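Local atomic coordinates of putative branched-chain amino acid ABC transporter, periplasmic branched-chain amino acid-binding protein (Pseudomonas protegens Pf-5, PDB entry 4RU0), a protein that probably binds branched-chain amino acids or related small solutes outside the cytoplasmic membrane and delivers them to an ABC transporter for uptake. Residues A[119-124]-A[145-150]; A[128-133]-A[360-365]; A[430-433]-A[437-440]. One frame throughout, in Å; residues are numbered along the deposited sequence.

Contact 1. Residues A[119-124]-A[145-150]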
ATOM      1  N   ALA A 119       7.545   0.278 -15.030  1.00 26.55           N
ATOM      2  CA  ALA A 119       8.364  -0.127 -16.166  1.00 29.13           C
ATOM      3  C   ALA A 119       8.346  -1.635 -16.392  1.00 37.47           C
ATOM      4  O   ALA A 119       8.517  -2.103 -17.519  1.00 40.94           O
ATOM      5  CB  ALA A 119       9.798   0.352 -15.974  1.00 26.04           C
ATOM      6  N   LEU A 120       8.130  -2.392 -15.324  1.00 23.70           N
ATOM      7  CA  LEU A 120       8.231  -3.852 -15.384  1.00 31.82           C
ATOM      8  C   LEU A 120       6.947  -4.549 -15.823  1.00 23.89           C
ATOM      9  O   LEU A 120       6.958  -5.734 -16.130  1.00 24.19           O
ATOM     10  CB  LEU A 120       8.641  -4.403 -14.017  1.00 23.38           C
ATOM     11  CG  LEU A 120      10.090  -4.259 -13.575  1.00 23.59           C
ATOM     12  CD1 LEU A 120      10.218  -4.768 -12.145  1.00 23.65           C
ATOM     13  CD2 LEU A 120      11.006  -5.034 -14.505  1.00 24.01           C
ATOM     14  N   SER A 121       5.846  -3.809 -15.827  1.00 23.91           N
ATOM     15  CA  SER A 121       4.521  -4.381 -16.028  1.00 24.30           C
ATOM     16  C   SER A 121       4.389  -5.249 -17.280  1.00 31.02           C
ATOM     17  O   SER A 121       3.867  -6.362 -17.219  1.00 26.98           O
ATOM     18  CB  SER A 121       3.480  -3.261 -16.080  1.00 29.66           C
ATOM     19  OG  SER A 121       2.184  -3.779 -16.329  1.00 33.11           O
ATOM     20  N   GLU A 122       4.865  -4.746 -18.412  1.00 25.85           N
ATOM     21  CA  GLU A 122       4.661  -5.443 -19.670  1.00 27.08           C
ATOM     22  C   GLU A 122       5.529  -6.690 -19.765  1.00 34.45           C
ATOM     23  O   GLU A 122       5.071  -7.737 -20.229  1.00 36.25           O
ATOM     24  CB  GLU A 122       4.920  -4.503 -20.850  1.00 28.13           C
ATOM     25  CG  GLU A 122       3.992  -3.292 -20.845  1.00 42.38           C
ATOM     26  CD  GLU A 122       4.203  -2.358 -22.028  1.00 57.03           C
ATOM     27  OE1 GLU A 122       5.163  -1.556 -22.001  1.00 67.90           O
ATOM     28  OE2 GLU A 122       3.392  -2.407 -22.980  1.00 61.96           O
ATOM     29  N   ARG A 123       6.772  -6.606 -19.309  1.00 32.64           N
ATOM     30  CA  ARG A 123       7.651  -7.759 -19.441  1.00 36.77           C
ATOM     31  C   ARG A 123       7.377  -8.782 -18.341  1.00 33.45           C
ATOM     32  O   ARG A 123       7.726  -9.954 -18.474  1.00 34.50           O
ATOM     33  CB  ARG A 123       9.125  -7.331 -19.462  1.00 33.17           C
ATOM     34  CG  ARG A 123       9.762  -7.019 -18.132  1.00 28.52           C
ATOM     35  CD  ARG A 123      11.273  -6.831 -18.317  1.00 30.36           C
ATOM     36  NE  ARG A 123      11.628  -5.592 -19.018  1.00 26.12           N
ATOM     37  CZ  ARG A 123      12.879  -5.208 -19.276  1.00 26.64           C
ATOM     38  NH1 ARG A 123      13.907  -5.961 -18.908  1.00 26.68           N
ATOM     39  NH2 ARG A 123      13.113  -4.064 -19.904  1.00 27.35           N
ATOM     40  N   ALA A 124       6.718  -8.345 -17.273  1.00 25.46           N
ATOM     41  CA  ALA A 124       6.278  -9.267 -16.232  1.00 25.44           C
ATOM     42  C   ALA A 124       5.172 -10.179 -16.753  1.00 32.55           C
ATOM     43  O   ALA A 124       5.102 -11.351 -16.394  1.00 29.81           O
ATOM     44  CB  ALA A 124       5.797  -8.507 -15.007  1.00 32.46           C
ATOM     45  N   THR A 145      -8.453  -9.144 -15.851  1.00 28.77           N
ATOM     46  CA  THR A 145      -8.723  -9.697 -17.177  1.00 36.70           C
ATOM     47  C   THR A 145      -7.851  -8.987 -18.200  1.00 33.75           C
ATOM     48  O   THR A 145      -7.597  -9.511 -19.284  1.00 31.61           O
ATOM     49  CB  THR A 145     -10.207  -9.569 -17.596  1.00 38.14           C
ATOM     50  OG1 THR A 145     -10.549  -8.186 -17.776  1.00 30.97           O
ATOM     51  CG2 THR A 145     -11.117 -10.205 -16.561  1.00 33.72           C
ATOM     52  N   VAL A 146      -7.398  -7.788 -17.846  1.00 30.23           N
ATOM     53  CA  VAL A 146      -6.525  -7.010 -18.721  1.00 31.80           C
ATOM     54  C   VAL A 146      -5.097  -7.045 -18.183  1.00 24.50           C
ATOM     55  O   VAL A 146      -4.132  -6.949 -18.941  1.00 24.21           O
ATOM     56  CB  VAL A 146      -7.027  -5.560 -18.860  1.00 25.20           C
ATOM     57  CG1 VAL A 146      -6.039  -4.696 -19.630  1.00 24.36           C
ATOM     58  CG2 VAL A 146      -8.386  -5.550 -19.551  1.00 27.03           C
ATOM     59  N   PHE A 147      -4.969  -7.228 -16.871  1.00 35.16           N
ATOM     60  CA  PHE A 147      -3.660  -7.280 -16.220  1.00 30.53           C
ATOM     61  C   PHE A 147      -3.425  -8.585 -15.460  1.00 27.40           C
ATOM     62  O   PHE A 147      -3.405  -8.590 -14.233  1.00 27.13           O
ATOM     63  CB  PHE A 147      -3.502  -6.096 -15.269  1.00 22.00           C
ATOM     64  CG  PHE A 147      -3.393  -4.778 -15.969  1.00 21.09           C
ATOM     65  CD1 PHE A 147      -4.529  -4.067 -16.312  1.00 21.14           C
ATOM     66  CD2 PHE A 147      -2.151  -4.248 -16.286  1.00 20.55           C
ATOM     67  CE1 PHE A 147      -4.427  -2.853 -16.956  1.00 24.70           C
ATOM     68  CE2 PHE A 147      -2.044  -3.037 -16.928  1.00 20.75           C
ATOM     69  CZ  PHE A 147      -3.182  -2.336 -17.265  1.00 21.55           C
ATOM     70  N   PRO A 148      -3.212  -9.688 -16.195  1.00 28.23           N
ATOM     71  CA  PRO A 148      -3.072 -11.024 -15.606  1.00 28.50           C
ATOM     72  C   PRO A 148      -2.000 -11.111 -14.521  1.00 26.75           C
ATOM     73  O   PRO A 148      -2.212 -11.800 -13.526  1.00 27.97           O
ATOM     74  CB  PRO A 148      -2.682 -11.899 -16.805  1.00 27.72           C
ATOM     75  CG  PRO A 148      -3.110 -11.140 -17.997  1.00 27.19           C
ATOM     76  CD  PRO A 148      -2.980  -9.701 -17.649  1.00 25.56           C
ATOM     77  N   TYR A 149      -0.877 -10.422 -14.704  1.00 25.69           N
ATOM     78  CA  TYR A 149       0.247 -10.558 -13.783  1.00 26.05           C
ATOM     79  C   TYR A 149       0.627  -9.260 -13.063  1.00 27.57           C
ATOM     80  O   TYR A 149       1.759  -9.092 -12.617  1.00 25.17           O
ATOM     81  CB  TYR A 149       1.451 -11.130 -14.536  1.00 26.60           C
ATOM     82  CG  TYR A 149       1.213 -12.567 -14.932  1.00 34.75           C
ATOM     83  CD1 TYR A 149       0.657 -12.887 -16.166  1.00 28.16           C
ATOM     84  CD2 TYR A 149       1.493 -13.603 -14.048  1.00 29.81           C
ATOM     85  CE1 TYR A 149       0.414 -14.200 -16.517  1.00 29.73           C
ATOM     86  CE2 TYR A 149       1.254 -14.920 -14.393  1.00 31.43           C
ATOM     87  CZ  TYR A 149       0.713 -15.213 -15.623  1.00 31.32           C
ATOM     88  OH  TYR A 149       0.475 -16.523 -15.967  1.00 53.75           O
ATOM     89  N   ASN A 150      -0.336  -8.356 -12.934  1.00 23.87           N
ATOM     90  CA  ASN A 150      -0.138  -7.121 -12.182  1.00 28.24           C
ATOM     91  C   ASN A 150      -1.174  -7.007 -11.060  1.00 28.17           C
ATOM     92  O   ASN A 150      -2.377  -7.017 -11.321  1.00 23.02           O
ATOM     93  CB  ASN A 150      -0.219  -5.911 -13.116  1.00 21.54           C
ATOM     94  CG  ASN A 150       0.409  -4.667 -12.519  1.00 39.86           C
ATOM     95  OD1 ASN A 150       0.214  -4.358 -11.342  1.00 37.82           O
ATOM     96  ND2 ASN A 150       1.175  -3.947 -13.332  1.00 37.59           N
TER
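S121 and N150 stand 6.6 Å apart from CA to CA, and A124 and Y149 are separated by the same distance, where the turn of helix 114-126 carrying S121 and A124 faces the loop 145-150. That loop folds into a type I beta turn from F147 to N150, whose closing bond from N150 N to F147 O is weak at 3.3 Å. The two nearest pairs are a helical turn apart on the one side and adjacent on the other, so the end of the loop lies against one side of the helix.

The polar link is made by side chains. N150 ND2 donates to S121 OG over 3.2 Å, with an N-H...OG angle of 148° and the hydroxyl oxygen only 2° out of the amide plane. Both groups get there by the same torsion: OG of S121 lies opposite its backbone N, and CG of N150 is likewise turned away from its own N (chi1 -161°). A lysine at N150 would probably leave S121 OG without this amide partner and bring a charge into a buried contact.

N150 opens the short strand 150-151, which runs parallel to strand 131-132. The stretch therefore belongs to an alpha/beta layer of the periplasmic binding protein fold, with helix 114-126 covering the pair; A124 and L120 also pack on L131.

The small side chains of S121 and A124 let the loop backbone come this close to the helix. A124 O lies 4.1 Å from Y149 CB, and the phenol leads onward to a cation-pi contact with R359. F147, three residues before N150, turns the edge of its ring to the serine, CE2 lying 4.3 Å from S121 OG, while the ring also meets that of F432.

Contact 2. Residues A[128-133]-A[360-365]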
ATOM      1  N   LYS A 128       5.349 -14.276 -17.283  1.00 37.52           N
ATOM      2  CA  LYS A 128       4.373 -14.882 -16.377  1.00 38.91           C
ATOM      3  C   LYS A 128       4.831 -14.814 -14.912  1.00 37.55           C
ATOM      4  O   LYS A 128       4.852 -15.821 -14.192  1.00 34.24           O
ATOM      5  CB  LYS A 128       4.084 -16.324 -16.803  1.00 31.70           C
ATOM      6  CG  LYS A 128       3.426 -16.399 -18.183  1.00 33.64           C
ATOM      7  CD  LYS A 128       3.175 -17.826 -18.636  1.00 34.69           C
ATOM      8  CE  LYS A 128       2.430 -17.849 -19.960  1.00 43.70           C
ATOM      9  NZ  LYS A 128       2.217 -19.239 -20.448  1.00 54.73           N
ATOM     10  N   ILE A 129       5.193 -13.608 -14.483  1.00 28.14           N
ATOM     11  CA  ILE A 129       5.568 -13.359 -13.100  1.00 37.20           C
ATOM     12  C   ILE A 129       4.693 -12.262 -12.493  1.00 34.21           C
ATOM     13  O   ILE A 129       4.705 -11.122 -12.952  1.00 27.51           O
ATOM     14  CB  ILE A 129       7.043 -12.965 -12.978  1.00 27.10           C
ATOM     15  CG1 ILE A 129       7.928 -14.095 -13.499  1.00 31.71           C
ATOM     16  CG2 ILE A 129       7.381 -12.633 -11.533  1.00 27.08           C
ATOM     17  CD1 ILE A 129       9.388 -13.928 -13.182  1.00 33.62           C
ATOM     18  N   PRO A 130       3.924 -12.613 -11.453  1.00 27.92           N
ATOM     19  CA  PRO A 130       3.008 -11.659 -10.825  1.00 27.59           C
ATOM     20  C   PRO A 130       3.759 -10.522 -10.146  1.00 36.17           C
ATOM     21  O   PRO A 130       4.644 -10.772  -9.331  1.00 26.87           O
ATOM     22  CB  PRO A 130       2.262 -12.507  -9.785  1.00 28.98           C
ATOM     23  CG  PRO A 130       2.593 -13.931 -10.103  1.00 31.83           C
ATOM     24  CD  PRO A 130       3.924 -13.913 -10.770  1.00 29.31           C
ATOM     25  N   LEU A 131       3.422  -9.289 -10.502  1.00 29.57           N
ATOM     26  CA  LEU A 131       3.957  -8.133  -9.805  1.00 25.05           C
ATOM     27  C   LEU A 131       2.992  -7.737  -8.711  1.00 27.06           C
ATOM     28  O   LEU A 131       1.813  -7.515  -8.972  1.00 27.03           O
ATOM     29  CB  LEU A 131       4.181  -6.956 -10.755  1.00 24.17           C
ATOM     30  CG  LEU A 131       5.275  -7.086 -11.815  1.00 28.18           C
ATOM     31  CD1 LEU A 131       5.471  -5.750 -12.538  1.00 23.42           C
ATOM     32  CD2 LEU A 131       6.590  -7.599 -11.238  1.00 24.11           C
ATOM     33  N   ILE A 132       3.489  -7.664  -7.485  1.00 27.58           N
ATOM     34  CA  ILE A 132       2.693  -7.158  -6.381  1.00 26.35           C
ATOM     35  C   ILE A 132       3.142  -5.746  -6.031  1.00 25.70           C
ATOM     36  O   ILE A 132       4.309  -5.516  -5.713  1.00 26.39           O
ATOM     37  CB  ILE A 132       2.805  -8.053  -5.135  1.00 27.86           C
ATOM     38  CG1 ILE A 132       2.225  -9.441  -5.416  1.00 28.84           C
ATOM     39  CG2 ILE A 132       2.096  -7.418  -3.962  1.00 28.57           C
ATOM     40  CD1 ILE A 132       2.472 -10.440  -4.296  1.00 30.67           C
ATOM     41  N   THR A 133       2.205  -4.813  -6.092  1.00 39.40           N
ATOM     42  CA  THR A 133       2.403  -3.462  -5.570  1.00 25.05           C
ATOM     43  C   THR A 133       1.341  -3.153  -4.529  1.00 31.43           C
ATOM     44  O   THR A 133       0.216  -2.857  -4.848  1.00 29.23           O
ATOM     45  CB  THR A 133       2.370  -2.393  -6.684  1.00 24.06           C
ATOM     46  OG1 THR A 133       1.114  -2.411  -7.352  1.00 24.66           O
ATOM     47  CG2 THR A 133       3.433  -2.635  -7.684  1.00 23.58           C
ATOM     48  N   TRP A 360      -2.199 -17.837  -9.673  1.00 46.33           N
ATOM     49  CA  TRP A 360      -3.419 -18.554  -9.316  1.00 47.33           C
ATOM     50  C   TRP A 360      -3.724 -18.390  -7.833  1.00 47.91           C
ATOM     51  O   TRP A 360      -4.879 -18.240  -7.440  1.00 48.22           O
ATOM     52  CB  TRP A 360      -3.305 -20.044  -9.665  1.00 48.52           C
ATOM     53  CG  TRP A 360      -4.604 -20.783  -9.505  1.00 49.62           C
ATOM     54  CD1 TRP A 360      -5.525 -21.036 -10.479  1.00 49.75           C
ATOM     55  CD2 TRP A 360      -5.137 -21.336  -8.293  1.00 50.86           C
ATOM     56  NE1 TRP A 360      -6.594 -21.721  -9.952  1.00 51.01           N
ATOM     57  CE2 TRP A 360      -6.381 -21.918  -8.613  1.00 51.71           C
ATOM     58  CE3 TRP A 360      -4.682 -21.402  -6.970  1.00 51.47           C
ATOM     59  CZ2 TRP A 360      -7.177 -22.554  -7.660  1.00 53.13           C
ATOM     60  CZ3 TRP A 360      -5.476 -22.032  -6.023  1.00 52.87           C
ATOM     61  CH2 TRP A 360      -6.709 -22.603  -6.376  1.00 53.69           C
ATOM     62  N   GLY A 361      -2.676 -18.425  -7.016  1.00 48.15           N
ATOM     63  CA  GLY A 361      -2.819 -18.275  -5.581  1.00 48.82           C
ATOM     64  C   GLY A 361      -3.350 -16.900  -5.230  1.00 54.33           C
ATOM     65  O   GLY A 361      -4.308 -16.770  -4.464  1.00 53.08           O
ATOM     66  N   LEU A 362      -2.726 -15.873  -5.801  1.00 46.60           N
ATOM     67  CA  LEU A 362      -3.165 -14.497  -5.609  1.00 45.66           C
ATOM     68  C   LEU A 362      -4.636 -14.324  -5.956  1.00 45.60           C
ATOM     69  O   LEU A 362      -5.387 -13.737  -5.183  1.00 45.71           O
ATOM     70  CB  LEU A 362      -2.316 -13.542  -6.448  1.00 44.40           C
ATOM     71  CG  LEU A 362      -0.926 -13.237  -5.894  1.00 44.36           C
ATOM     72  CD1 LEU A 362      -0.042 -12.675  -6.978  1.00 43.39           C
ATOM     73  CD2 LEU A 362      -1.031 -12.262  -4.732  1.00 44.31           C
ATOM     74  N   GLU A 363      -5.050 -14.857  -7.104  1.00 45.56           N
ATOM     75  CA  GLU A 363      -6.422 -14.679  -7.575  1.00 45.57           C
ATOM     76  C   GLU A 363      -7.427 -15.488  -6.752  1.00 51.49           C
ATOM     77  O   GLU A 363      -8.640 -15.307  -6.881  1.00 47.14           O
ATOM     78  CB  GLU A 363      -6.532 -15.048  -9.058  1.00 45.30           C
ATOM     79  CG  GLU A 363      -5.732 -14.119  -9.971  1.00 46.50           C
ATOM     80  CD  GLU A 363      -6.093 -14.246 -11.441  1.00 47.23           C
ATOM     81  OE1 GLU A 363      -6.411 -15.363 -11.891  1.00 49.72           O
ATOM     82  OE2 GLU A 363      -6.052 -13.216 -12.153  1.00 42.88           O
ATOM     83  N   HIS A 364      -6.930 -16.373  -5.896  1.00 47.91           N
ATOM     84  CA  HIS A 364      -7.818 -17.158  -5.049  1.00 49.36           C
ATOM     85  C   HIS A 364      -7.607 -16.857  -3.571  1.00 52.48           C
ATOM     86  O   HIS A 364      -8.046 -17.612  -2.710  1.00 54.98           O
ATOM     87  CB  HIS A 364      -7.632 -18.651  -5.321  1.00 50.53           C
ATOM     88  CG  HIS A 364      -8.226 -19.097  -6.619  1.00 50.50           C
ATOM     89  ND1 HIS A 364      -7.605 -18.889  -7.831  1.00 49.49           N
ATOM     90  CD2 HIS A 364      -9.399 -19.712  -6.898  1.00 51.46           C
ATOM     91  CE1 HIS A 364      -8.365 -19.366  -8.799  1.00 52.61           C
ATOM     92  NE2 HIS A 364      -9.460 -19.873  -8.260  1.00 55.41           N
ATOM     93  N   LEU A 365      -6.939 -15.746  -3.284  1.00 50.52           N
ATOM     94  CA  LEU A 365      -6.760 -15.311  -1.909  1.00 49.32           C
ATOM     95  C   LEU A 365      -8.107 -15.097  -1.239  1.00 50.00           C
ATOM     96  O   LEU A 365      -8.989 -14.440  -1.788  1.00 49.37           O
ATOM     97  CB  LEU A 365      -5.942 -14.025  -1.843  1.00 48.40           C
ATOM     98  CG  LEU A 365      -4.451 -14.174  -1.561  1.00 48.10           C
ATOM     99  CD1 LEU A 365      -3.810 -12.801  -1.411  1.00 47.03           C
ATOM    100  CD2 LEU A 365      -4.232 -15.010  -0.318  1.00 49.66           C
TER
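In the alpha/beta layering of the periplasmic binding protein fold, P130 and I132 on strand 131-132 and its lead-in meet L362 from the last turn of helix 355-363. The segments come from far apart in the sequence, 227 residues, and their backbones stay well separated: the nearest CA atoms, those of P130 and L362, are 8.6 Å apart. The gap is bridged by side chains, all of them apolar and all buried.

L362 reaches across with its forked end, and each branch has its own partner. CD1 touches CB of the P130 ring at 3.6 Å, while CD2 meets CD1 of I132 at 4.0 Å. The CG of L362 lies opposite its carbonyl carbon (chi1 -77°), and this aims the fork at the strand. I132 answers with its long branch, whose extended chi2 of 172° carries the terminal methyl outward, and the two aliphatic chains cross at a slant. Leucine suits the helix position because its two methyls can serve two neighbours at once; isoleucine, branched at CB, is well fitted to a strand, and proline offers a compact rigid surface.

P130 and I132 point to this helix, whereas L131 between them turns away, toward helix 114-126. Behind the leucine the helix ends in a polar arrangement: H364 ND1 donates to W360 O at 2.8 Å, which holds the imidazole over the indole, with ND1 above the centre of the W360 ring. L362 also packs on F151 of the partner strand 150-151 and on A340 of helix 325-348. Alternating strand residues that face helices on two sides are characteristic of a three-layer alpha/beta/alpha sandwich, the architecture of the domains in this binding-protein family.

Contact 3. Residues A[430-433]-A[437-440]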
ATOM      1  N   ALA A 430     -10.128  -1.016 -20.102  1.00 29.16           N
ATOM      2  CA  ALA A 430     -10.541  -1.349 -21.461  1.00 30.45           C
ATOM      3  C   ALA A 430      -9.822  -0.461 -22.459  1.00 30.17           C
ATOM      4  O   ALA A 430      -9.402  -0.923 -23.521  1.00 30.75           O
ATOM      5  CB  ALA A 430     -12.050  -1.217 -21.614  1.00 31.88           C
ATOM      6  N   ALA A 431      -9.689   0.816 -22.114  1.00 29.43           N
ATOM      7  CA  ALA A 431      -8.920   1.752 -22.928  1.00 29.26           C
ATOM      8  C   ALA A 431      -7.488   1.243 -23.095  1.00 33.16           C
ATOM      9  O   ALA A 431      -6.934   1.272 -24.193  1.00 34.23           O
ATOM     10  CB  ALA A 431      -8.929   3.136 -22.303  1.00 28.57           C
ATOM     11  N   PHE A 432      -6.910   0.765 -21.996  1.00 27.91           N
ATOM     12  CA  PHE A 432      -5.571   0.190 -22.002  1.00 28.91           C
ATOM     13  C   PHE A 432      -5.503  -1.050 -22.887  1.00 27.77           C
ATOM     14  O   PHE A 432      -4.577  -1.200 -23.681  1.00 27.87           O
ATOM     15  CB  PHE A 432      -5.131  -0.162 -20.576  1.00 26.00           C
ATOM     16  CG  PHE A 432      -3.710  -0.641 -20.480  1.00 25.55           C
ATOM     17  CD1 PHE A 432      -2.678   0.256 -20.240  1.00 24.90           C
ATOM     18  CD2 PHE A 432      -3.403  -1.988 -20.621  1.00 25.96           C
ATOM     19  CE1 PHE A 432      -1.366  -0.181 -20.153  1.00 24.70           C
ATOM     20  CE2 PHE A 432      -2.087  -2.436 -20.535  1.00 25.69           C
ATOM     21  CZ  PHE A 432      -1.069  -1.532 -20.299  1.00 25.08           C
ATOM     22  N   ALA A 433      -6.477  -1.943 -22.739  1.00 28.51           N
ATOM     23  CA  ALA A 433      -6.513  -3.171 -23.534  1.00 29.49           C
ATOM     24  C   ALA A 433      -6.631  -2.846 -25.019  1.00 40.73           C
ATOM     25  O   ALA A 433      -6.088  -3.554 -25.868  1.00 41.95           O
ATOM     26  CB  ALA A 433      -7.658  -4.060 -23.093  1.00 30.40           C
ATOM     27  N   ARG A 437      -3.588  -3.316 -27.510  1.00 40.37           N
ATOM     28  CA  ARG A 437      -4.142  -4.409 -28.309  1.00 42.74           C
ATOM     29  C   ARG A 437      -4.012  -5.754 -27.594  1.00 31.78           C
ATOM     30  O   ARG A 437      -3.414  -6.701 -28.102  1.00 32.20           O
ATOM     31  CB  ARG A 437      -3.481  -4.445 -29.685  1.00 47.74           C
ATOM     32  CG  ARG A 437      -4.021  -3.353 -30.613  1.00 58.86           C
ATOM     33  CD  ARG A 437      -3.218  -3.228 -31.892  1.00 67.18           C
ATOM     34  NE  ARG A 437      -2.029  -2.402 -31.706  1.00 65.02           N
ATOM     35  CZ  ARG A 437      -0.898  -2.564 -32.385  1.00 55.67           C
ATOM     36  NH1 ARG A 437      -0.805  -3.532 -33.292  1.00 46.31           N
ATOM     37  NH2 ARG A 437       0.139  -1.767 -32.155  1.00 49.85           N
ATOM     38  N   LEU A 438      -4.589  -5.817 -26.398  1.00 32.24           N
ATOM     39  CA  LEU A 438      -4.628  -7.039 -25.607  1.00 33.70           C
ATOM     40  C   LEU A 438      -6.003  -7.689 -25.664  1.00 42.30           C
ATOM     41  O   LEU A 438      -7.021  -6.998 -25.675  1.00 47.42           O
ATOM     42  CB  LEU A 438      -4.271  -6.745 -24.155  1.00 30.22           C
ATOM     43  CG  LEU A 438      -2.839  -6.300 -23.870  1.00 29.14           C
ATOM     44  CD1 LEU A 438      -2.762  -5.692 -22.482  1.00 28.16           C
ATOM     45  CD2 LEU A 438      -1.900  -7.487 -23.992  1.00 29.44           C
ATOM     46  N   VAL A 439      -6.031  -9.016 -25.695  1.00 33.59           N
ATOM     47  CA  VAL A 439      -7.284  -9.744 -25.590  1.00 37.94           C
ATOM     48  C   VAL A 439      -7.574 -10.057 -24.130  1.00 39.23           C
ATOM     49  O   VAL A 439      -6.850 -10.826 -23.503  1.00 42.25           O
ATOM     50  CB  VAL A 439      -7.259 -11.054 -26.388  1.00 36.48           C
ATOM     51  CG1 VAL A 439      -8.593 -11.772 -26.247  1.00 38.24           C
ATOM     52  CG2 VAL A 439      -6.936 -10.785 -27.846  1.00 36.89           C
ATOM     53  N   PRO A 440      -8.635  -9.458 -23.582  1.00 34.96           N
ATOM     54  CA  PRO A 440      -8.964  -9.664 -22.168  1.00 42.53           C
ATOM     55  C   PRO A 440      -9.325 -11.116 -21.863  1.00 40.98           C
ATOM     56  O   PRO A 440      -9.996 -11.765 -22.666  1.00 44.91           O
ATOM     57  CB  PRO A 440     -10.170  -8.739 -21.948  1.00 35.06           C
ATOM     58  CG  PRO A 440     -10.080  -7.724 -23.046  1.00 34.70           C
ATOM     59  CD  PRO A 440      -9.525  -8.478 -24.221  1.00 35.36           C
TER
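A433 and L438 lie 4.8 Å apart from CA to CA, because the chain leaving helix 418-435 doubles back beside the helix's final turns. L438 N donates to A433 O at 2.8 Å, with an N-H...O angle of 161° and the donor in the carbonyl plane. R437 N sits 3.0 Å from the same oxygen, but its poor angle excludes it as a hydrogen bond here.

This is the C-terminal end of the helix, finished by a Schellman motif. R437 is the first residue to leave helical geometry and takes a positive phi of 53°, a turn that sends the following residues back along the helix. The bond from L438 N, one residue beyond R437, back to the carbonyl of A433 is the 6-to-1 closure that defines the motif. The CB of R437 is directed away from the helix segment, and the long charged side chain is at the surface.

Apolar side chains then close the turn. L438 brings CD1 to F432 CE2 at 3.9 Å, the methyl meeting the ring obliquely. With CG of F432 opposite its backbone N (chi1 -175°), the ring swings out beside the leucine. A433 offers only a methyl, small enough to let the returning chain come close: its CB lies 4.5 Å from L438 CB. The P440 ring lies against that methyl at the edge of the contact, CG 4.4 Å from A433 CB, and V146 of the loop 145-150 packs on it as well.

Overall arrangement
Contacts 1 and 2 share an element: strand 131-132 follows helix 114-126 and pairs with the strand opened by N150. Their centres are 11 Å apart, and a probable hydrogen bond from L131 N to Y149 O, at 2.7 Å, joins them. Contact 3 also adjoins contact 1, 12 Å between centres, where F147 CZ lies 3.4 Å from F432 CD2. Contacts 2 and 3 do not touch, their nearest atoms being about 10 Å apart, but the loop 145-150 touches residues of both, Y149 meeting the 128-133 segment and F147 meeting F432. The bound pentaoxaheptadecane, beside Y41, Y192, W243 and W269, lies about 11 Å from the I132 side chain and 12 Å from that of N150.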